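Local coordinates for protein acetamidase (Bacillus halodurans, PDB 2II1) that probably hydrolyses carbon-nitrogen bonds, other than peptide bonds, in linear amides, and binds calcium ions, at residues D36-Q41 / Q87-A92; G147-H152 / L280-F285; K244-F249 / H290-L295. All coordinates share one frame; numbering follows the deposited sequence.

Interaction 1: D36-Q41 / Q87-A92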
# COMPACT_ATOMS: atom_id res chain seq x y z
N ASP A 36 22.84 -14.01 4.03
CA ASP A 36 22.15 -12.86 3.39
C ASP A 36 21.82 -13.27 1.97
O ASP A 36 22.28 -14.33 1.54
CB ASP A 36 22.95 -11.54 3.48
CG ASP A 36 24.18 -11.47 2.56
OD1 ASP A 36 24.28 -12.23 1.58
OD2 ASP A 36 25.05 -10.61 2.80
N CYS A 37 21.02 -12.48 1.25
CA CYS A 37 20.55 -12.97 -0.07
C CYS A 37 21.62 -12.94 -1.15
O CYS A 37 21.36 -13.37 -2.27
CB CYS A 37 19.21 -12.37 -0.54
SG CYS A 37 19.17 -10.70 -1.00
N PHE A 38 22.82 -12.47 -0.82
CA PHE A 38 23.99 -12.66 -1.69
C PHE A 38 24.84 -13.85 -1.29
O PHE A 38 25.94 -14.02 -1.84
CB PHE A 38 24.87 -11.40 -1.69
CG PHE A 38 24.10 -10.16 -1.91
CD1 PHE A 38 23.55 -9.90 -3.16
CD2 PHE A 38 23.89 -9.27 -0.86
CE1 PHE A 38 22.80 -8.75 -3.39
CE2 PHE A 38 23.14 -8.09 -1.06
CZ PHE A 38 22.60 -7.83 -2.33
N SER A 39 24.35 -14.68 -0.36
CA SER A 39 25.18 -15.73 0.28
C SER A 39 26.45 -15.14 0.89
O SER A 39 27.52 -15.75 0.84
CB SER A 39 25.53 -16.86 -0.72
OG SER A 39 24.54 -17.86 -0.81
N ASP A 40 26.32 -13.95 1.45
CA ASP A 40 27.41 -13.27 2.18
C ASP A 40 28.63 -12.90 1.29
O ASP A 40 29.77 -12.70 1.78
CB ASP A 40 27.79 -14.12 3.42
CG ASP A 40 26.58 -14.45 4.34
OD1 ASP A 40 25.62 -13.66 4.43
OD2 ASP A 40 26.61 -15.52 4.99
N GLN A 41 28.38 -12.77 -0.02
CA GLN A 41 29.44 -12.52 -1.00
C GLN A 41 29.95 -11.09 -1.02
O GLN A 41 31.11 -10.85 -1.36
CB GLN A 41 28.96 -12.89 -2.40
CG GLN A 41 28.80 -14.38 -2.59
CD GLN A 41 28.40 -14.73 -3.98
OE1 GLN A 41 29.25 -14.75 -4.87
NE2 GLN A 41 27.12 -14.99 -4.20
N GLN A 87 26.11 -6.08 10.50
CA GLN A 87 26.23 -5.23 9.34
C GLN A 87 25.40 -5.72 8.16
O GLN A 87 25.49 -6.88 7.75
CB GLN A 87 27.70 -5.07 8.96
CG GLN A 87 27.98 -4.60 7.55
CD GLN A 87 29.47 -4.66 7.22
OE1 GLN A 87 29.94 -5.64 6.63
NE2 GLN A 87 30.21 -3.63 7.62
N GLY A 88 24.58 -4.82 7.63
CA GLY A 88 23.79 -5.07 6.44
C GLY A 88 24.41 -4.49 5.19
O GLY A 88 25.44 -3.85 5.24
N VAL A 89 23.75 -4.72 4.05
CA VAL A 89 24.26 -4.34 2.72
C VAL A 89 23.08 -4.00 1.77
O VAL A 89 22.02 -4.67 1.76
CB VAL A 89 25.16 -5.45 2.07
CG1 VAL A 89 25.70 -5.03 0.71
CG2 VAL A 89 26.33 -5.84 2.98
N MSE A 90 23.27 -2.93 1.00
CA MSE A 90 22.38 -2.58 -0.08
C MSE A 90 23.18 -2.35 -1.36
O MSE A 90 24.33 -1.88 -1.33
CB MSE A 90 21.57 -1.31 0.23
CG MSE A 90 20.62 -1.42 1.42
SE MSE A 90 19.41 0.13 1.57
CE MSE A 90 18.15 -0.45 0.27
N THR A 91 22.51 -2.67 -2.48
CA THR A 91 23.02 -2.48 -3.81
C THR A 91 22.00 -1.67 -4.68
O THR A 91 20.83 -2.05 -4.80
CB THR A 91 23.32 -3.85 -4.50
OG1 THR A 91 22.09 -4.53 -4.77
CG2 THR A 91 24.19 -4.72 -3.63
N ALA A 92 22.48 -0.55 -5.24
CA ALA A 92 21.76 0.19 -6.30
C ALA A 92 22.40 -0.15 -7.65
O ALA A 92 23.59 0.10 -7.84
CB ALA A 92 21.84 1.70 -6.04

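Interaction 2: G147-H152 / L280-F285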
# COMPACT_ATOMS: atom_id res chain seq x y z
N GLY A 147 13.88 -16.64 -5.78
CA GLY A 147 13.63 -15.21 -6.10
C GLY A 147 12.21 -14.84 -6.55
O GLY A 147 11.87 -13.66 -6.66
N THR A 148 11.39 -15.86 -6.82
CA THR A 148 10.04 -15.70 -7.37
C THR A 148 9.05 -16.13 -6.27
O THR A 148 9.14 -17.25 -5.78
CB THR A 148 9.87 -16.58 -8.65
OG1 THR A 148 10.86 -16.21 -9.62
CG2 THR A 148 8.49 -16.39 -9.33
N PRO A 149 8.11 -15.23 -5.87
CA PRO A 149 7.01 -15.68 -5.02
C PRO A 149 5.92 -16.42 -5.83
O PRO A 149 5.89 -16.35 -7.07
CB PRO A 149 6.48 -14.36 -4.38
CG PRO A 149 6.80 -13.31 -5.33
CD PRO A 149 8.00 -13.80 -6.19
N GLY A 150 5.06 -17.13 -5.10
CA GLY A 150 3.94 -17.87 -5.66
C GLY A 150 2.98 -18.28 -4.54
O GLY A 150 3.11 -17.79 -3.41
N PRO A 151 2.01 -19.18 -4.84
CA PRO A 151 1.10 -19.62 -3.79
C PRO A 151 1.81 -20.28 -2.58
O PRO A 151 1.26 -20.30 -1.48
CB PRO A 151 0.18 -20.61 -4.51
CG PRO A 151 0.32 -20.31 -6.00
CD PRO A 151 1.74 -19.81 -6.14
N HIS A 152 2.99 -20.86 -2.83
CA HIS A 152 3.82 -21.55 -1.83
C HIS A 152 4.60 -20.60 -0.92
O HIS A 152 5.23 -21.04 0.05
CB HIS A 152 4.86 -22.46 -2.55
CG HIS A 152 5.87 -21.69 -3.35
ND1 HIS A 152 5.53 -20.96 -4.46
CD2 HIS A 152 7.20 -21.50 -3.18
CE1 HIS A 152 6.60 -20.34 -4.94
NE2 HIS A 152 7.63 -20.65 -4.18
N LEU A 280 7.72 -11.86 -9.86
CA LEU A 280 6.32 -11.60 -9.63
C LEU A 280 6.24 -10.51 -8.56
O LEU A 280 7.13 -10.39 -7.71
CB LEU A 280 5.52 -12.89 -9.32
CG LEU A 280 5.42 -13.99 -10.40
CD1 LEU A 280 4.32 -15.00 -10.09
CD2 LEU A 280 5.15 -13.37 -11.73
N LYS A 281 5.23 -9.67 -8.67
CA LYS A 281 4.97 -8.59 -7.72
C LYS A 281 4.02 -9.13 -6.61
O LYS A 281 3.22 -10.02 -6.84
CB LYS A 281 4.35 -7.37 -8.43
CG LYS A 281 4.95 -7.01 -9.80
CD LYS A 281 6.40 -6.62 -9.69
CE LYS A 281 7.05 -6.45 -11.08
NZ LYS A 281 8.56 -6.55 -10.98
N THR A 282 4.11 -8.59 -5.40
CA THR A 282 3.32 -9.11 -4.28
C THR A 282 2.56 -7.98 -3.61
O THR A 282 3.10 -6.91 -3.42
CB THR A 282 4.21 -9.79 -3.25
OG1 THR A 282 4.96 -10.82 -3.89
CG2 THR A 282 3.37 -10.38 -2.10
N ALA A 283 1.30 -8.25 -3.27
CA ALA A 283 0.37 -7.31 -2.63
C ALA A 283 -0.30 -8.04 -1.50
O ALA A 283 -0.32 -9.29 -1.48
CB ALA A 283 -0.66 -6.83 -3.63
N ARG A 284 -0.82 -7.28 -0.53
CA ARG A 284 -1.63 -7.88 0.57
C ARG A 284 -2.83 -7.05 0.93
O ARG A 284 -2.77 -5.82 0.96
CB ARG A 284 -0.81 -8.19 1.84
CG ARG A 284 -0.09 -7.04 2.49
CD ARG A 284 1.14 -7.53 3.27
NE ARG A 284 1.66 -6.47 4.13
CZ ARG A 284 2.42 -5.46 3.71
NH1 ARG A 284 2.77 -5.35 2.45
NH2 ARG A 284 2.83 -4.52 4.57
N PHE A 285 -3.95 -7.73 1.21
CA PHE A 285 -5.12 -7.05 1.76
C PHE A 285 -5.21 -7.36 3.24
O PHE A 285 -5.23 -8.53 3.63
CB PHE A 285 -6.44 -7.48 1.09
CG PHE A 285 -7.53 -6.48 1.32
CD1 PHE A 285 -8.26 -6.48 2.49
CD2 PHE A 285 -7.73 -5.47 0.40
CE1 PHE A 285 -9.21 -5.49 2.72
CE2 PHE A 285 -8.68 -4.52 0.61
CZ PHE A 285 -9.44 -4.54 1.78

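Interaction 3: K244-F249 / H290-L295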
# COMPACT_ATOMS: atom_id res chain seq x y z
N LYS A 244 -9.58 -10.30 -3.68
CA LYS A 244 -10.56 -11.37 -3.88
C LYS A 244 -10.42 -12.51 -2.90
O LYS A 244 -11.43 -13.12 -2.55
CB LYS A 244 -10.49 -11.88 -5.30
CG LYS A 244 -11.13 -10.88 -6.28
CD LYS A 244 -11.10 -11.37 -7.72
CE LYS A 244 -11.88 -10.44 -8.65
NZ LYS A 244 -12.26 -11.14 -9.91
N ASN A 245 -9.19 -12.80 -2.47
CA ASN A 245 -8.90 -13.83 -1.43
C ASN A 245 -9.50 -13.49 -0.06
O ASN A 245 -10.06 -14.36 0.65
CB ASN A 245 -7.40 -14.06 -1.26
CG ASN A 245 -6.77 -14.76 -2.46
OD1 ASN A 245 -7.45 -15.09 -3.42
ND2 ASN A 245 -5.45 -15.01 -2.38
N MSE A 246 -9.37 -12.24 0.32
CA MSE A 246 -10.02 -11.75 1.54
C MSE A 246 -11.54 -11.84 1.39
O MSE A 246 -12.24 -12.40 2.22
CB MSE A 246 -9.59 -10.31 1.85
CG MSE A 246 -10.11 -9.82 3.19
SE MSE A 246 -9.47 -10.91 4.70
CE MSE A 246 -7.74 -10.06 4.65
N ALA A 247 -12.06 -11.29 0.30
CA ALA A 247 -13.52 -11.18 0.11
C ALA A 247 -14.23 -12.56 0.02
O ALA A 247 -15.32 -12.76 0.55
CB ALA A 247 -13.81 -10.31 -1.14
N THR A 248 -13.61 -13.51 -0.68
CA THR A 248 -14.20 -14.84 -0.83
C THR A 248 -14.05 -15.61 0.47
O THR A 248 -14.93 -16.37 0.82
CB THR A 248 -13.62 -15.64 -2.03
OG1 THR A 248 -12.21 -15.86 -1.85
CG2 THR A 248 -13.86 -14.94 -3.37
N PHE A 249 -12.95 -15.42 1.19
CA PHE A 249 -12.80 -15.97 2.57
C PHE A 249 -13.94 -15.53 3.53
O PHE A 249 -14.62 -16.36 4.15
CB PHE A 249 -11.43 -15.58 3.16
CG PHE A 249 -11.30 -15.87 4.63
CD1 PHE A 249 -11.66 -17.11 5.14
CD2 PHE A 249 -10.81 -14.92 5.48
CE1 PHE A 249 -11.54 -17.37 6.53
CE2 PHE A 249 -10.68 -15.17 6.86
CZ PHE A 249 -11.05 -16.41 7.37
N HIS A 290 -10.42 -7.39 15.01
CA HIS A 290 -11.64 -7.19 15.78
C HIS A 290 -12.92 -7.33 14.92
O HIS A 290 -13.98 -7.55 15.49
CB HIS A 290 -11.61 -5.85 16.54
CG HIS A 290 -11.74 -4.64 15.67
ND1 HIS A 290 -12.96 -4.21 15.18
CD2 HIS A 290 -10.81 -3.77 15.20
CE1 HIS A 290 -12.77 -3.12 14.44
NE2 HIS A 290 -11.48 -2.83 14.44
N TYR A 291 -12.81 -7.22 13.58
CA TYR A 291 -13.93 -7.47 12.66
C TYR A 291 -14.20 -8.97 12.53
O TYR A 291 -15.36 -9.40 12.50
CB TYR A 291 -13.68 -6.84 11.27
CG TYR A 291 -13.63 -5.32 11.26
CD1 TYR A 291 -14.78 -4.56 11.51
CD2 TYR A 291 -12.44 -4.63 11.02
CE1 TYR A 291 -14.74 -3.18 11.51
CE2 TYR A 291 -12.40 -3.25 11.03
CZ TYR A 291 -13.56 -2.53 11.27
OH TYR A 291 -13.53 -1.17 11.29
N PHE A 292 -13.14 -9.76 12.46
CA PHE A 292 -13.24 -11.22 12.52
C PHE A 292 -13.82 -11.69 13.85
O PHE A 292 -14.58 -12.64 13.87
CB PHE A 292 -11.88 -11.88 12.28
CG PHE A 292 -11.32 -11.59 10.94
CD1 PHE A 292 -11.74 -12.31 9.84
CD2 PHE A 292 -10.41 -10.56 10.75
CE1 PHE A 292 -11.23 -12.00 8.59
CE2 PHE A 292 -9.93 -10.26 9.49
CZ PHE A 292 -10.34 -10.98 8.43
N GLU A 293 -13.47 -11.05 14.96
CA GLU A 293 -14.03 -11.44 16.27
C GLU A 293 -15.55 -11.22 16.24
O GLU A 293 -16.33 -12.11 16.56
CB GLU A 293 -13.42 -10.62 17.42
CG GLU A 293 -11.91 -10.66 17.50
N LYS A 294 -15.96 -10.02 15.83
CA LYS A 294 -17.36 -9.66 15.58
C LYS A 294 -18.09 -10.68 14.69
O LYS A 294 -19.20 -11.09 15.01
CB LYS A 294 -17.46 -8.26 14.94
CG LYS A 294 -17.18 -7.08 15.87
CD LYS A 294 -16.97 -5.78 15.06
CE LYS A 294 -16.45 -4.63 15.90
NZ LYS A 294 -17.04 -4.63 17.28
N LEU A 295 -17.47 -11.10 13.59
CA LEU A 295 -18.10 -12.06 12.68
C LEU A 295 -18.04 -13.51 13.17
O LEU A 295 -18.52 -14.39 12.48
CB LEU A 295 -17.49 -11.95 11.28
CG LEU A 295 -17.84 -10.66 10.53
CD1 LEU A 295 -16.94 -10.48 9.31
CD2 LEU A 295 -19.34 -10.66 10.15

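Interaction 1: D36-Q41 / Q87-A92
The phenyl ring of Phe-38 is met obliquely by two side chains of strand 87-92, at its CZ and CE2 atoms. CG2 of Thr-91 comes closest, 3.7 Å from CZ of Phe-38, and CG1 of Val-89 stands 4.4 Å from CE2 of Phe-38. The ring and Thr-91 approach from opposite directions. In Thr-91 a chi1 of 70° sets OG1 between the backbone N and the carbonyl carbon and leaves CG2 anti to the carbonyl carbon; OG1 is 4.1 Å from CZ of Phe-38. The loop that carries the ring is folded by a type I turn from Asp-36 to Ser-39 followed by a type I' turn from Phe-38 to Gln-41. Two aspartates lace it together: Asp-36 N donates to Asp-40 OD1 (2.8 Å), and Asp-40 N returns a bond to Asp-36 OD1 (2.7 Å), each oxygen being met from above its carboxylate plane. Phe-38 O accepts from Gln-41 N and Gln-41 NE2, which reach it from opposite faces of the carbonyl plane. The Phe-38 side chain also touches Leu-49 and Glu-198, a calcium ligand whose backbone pairs with that of Val-89, and comes to about 7 Å from a bound calcium ion. No hydrogen bond crosses between 36-41 and 87-92; the contact rests on van der Waals contact of hydrocarbon groups.

Interaction 2: G147-H152 / L280-F285
Leu-280 turns its CG anti to its carbonyl carbon (chi1 -64°), and Thr-148, with OG1 at chi1 -58°, has its methyl CG2 anti to the backbone N; together these torsions bring CG2 of Thr-148 to 4.0 Å from CG of Leu-280. Farther along the leucine, CD1 reaches the backbone of the loop and sits 3.7 Å from Pro-149 O. The proline ring is the centre of the contact, wedged against the start of strand 281-288. Its CD lies 4.1 Å from Leu-280 CB and also passes close to Leu-280 O, while its CG lies 3.4 Å from OG1 of Thr-282. That last approach is a carbon-to-oxygen van der Waals contact; the hydroxyl's hydrogen bonds go to Ser-231 OG and Gln-275 NE2. The same Gln-275 amide nitrogen bonds Leu-280 O, so one side chain ties down both oxygens that the ring touches. Ser-231, Gln-275 and Leu-156 pack round the proline as well. Replacing Pro-149 with an alanine removes CG and CD, and would probably open a gap beside Leu-280 CB and Thr-282 OG1 and free the backbone N-CA rotation that the ring now restrains. The loop is also tied to a metal site: Gly-147 O accepts from ND2 of Asn-155, which binds calcium together with Asp-157 and Asp-182. No hydrogen bond links 147-152 to 280-285. The contact is therefore held by van der Waals contact, with the oxygens beside the ring satisfied by Gln-275 and Ser-231, and it joins the loop whose Gly-147 carbonyl holds the calcium ligand Asn-155 to the next-to-last strand of the nine-stranded mixed sheet.

Interaction 3: K244-F249 / H290-L295
A Met-aromatic contact and a pair of phenylalanines join helix 235-253 to the short helix 289-294 near the C-terminus. Met-246, present as selenomethionine, brings SE to the edge of the Phe-292 ring, almost exactly in its plane: SE is 3.8 Å from CZ of Phe-292 and 89° off the ring normal. The Met-246 chain starts anti to its backbone N (chi1 -173°) and then bends at both following torsions, which swings SE closer to Phe-292 than its CB would suggest. Three residues on, Phe-249 meets the same ring obliquely, its CE2 3.7 Å from CE1 of Phe-292. Phe-292 thus reaches both neighbours through adjacent ring atoms. Farther out, Phe-226 of strand 225-232 meets Phe-292 edge-to-face and also packs on Met-246, while Phe-215 and Phe-249 meet edge-to-face (T-shaped). Val-297 touches both phenylalanines, and Leu-265 of helix 258-268 backs Met-246. The second subunit lies close by, with its Leu-99 on Ala-247 and its Pro-127 on Tyr-291. Within helix 235-253 the Thr-248 hydroxyl turns back on the preceding turn: OG1 donates to Lys-244 O at 2.9 Å, reaching that oxygen from the opposite face to Thr-248 N.

Overall arrangement
Interaction 1 closes before the other two open, whereas interactions 2 and 3 alternate along the chain: 147-152, 244-249, 280-285, 290-295. Their centres lie roughly in a row, about 21 Å from interaction 1 to 2, about 21 Å from 2 to 3, and about 38 Å between 1 and 3, on opposite sides of the chain's centre. Interactions 1 and 2 each lie near one of two calcium sites that share Asp-182: Phe-38 beside the Glu-198 site, Pro-149 beside the Asn-155 site. Strand 281-288 leads directly into helix 289-294, and Phe-285 packs on Met-246, joining interactions 2 and 3. Residues of all three come within reach of the second subunit, so the dimer interface extends along the row.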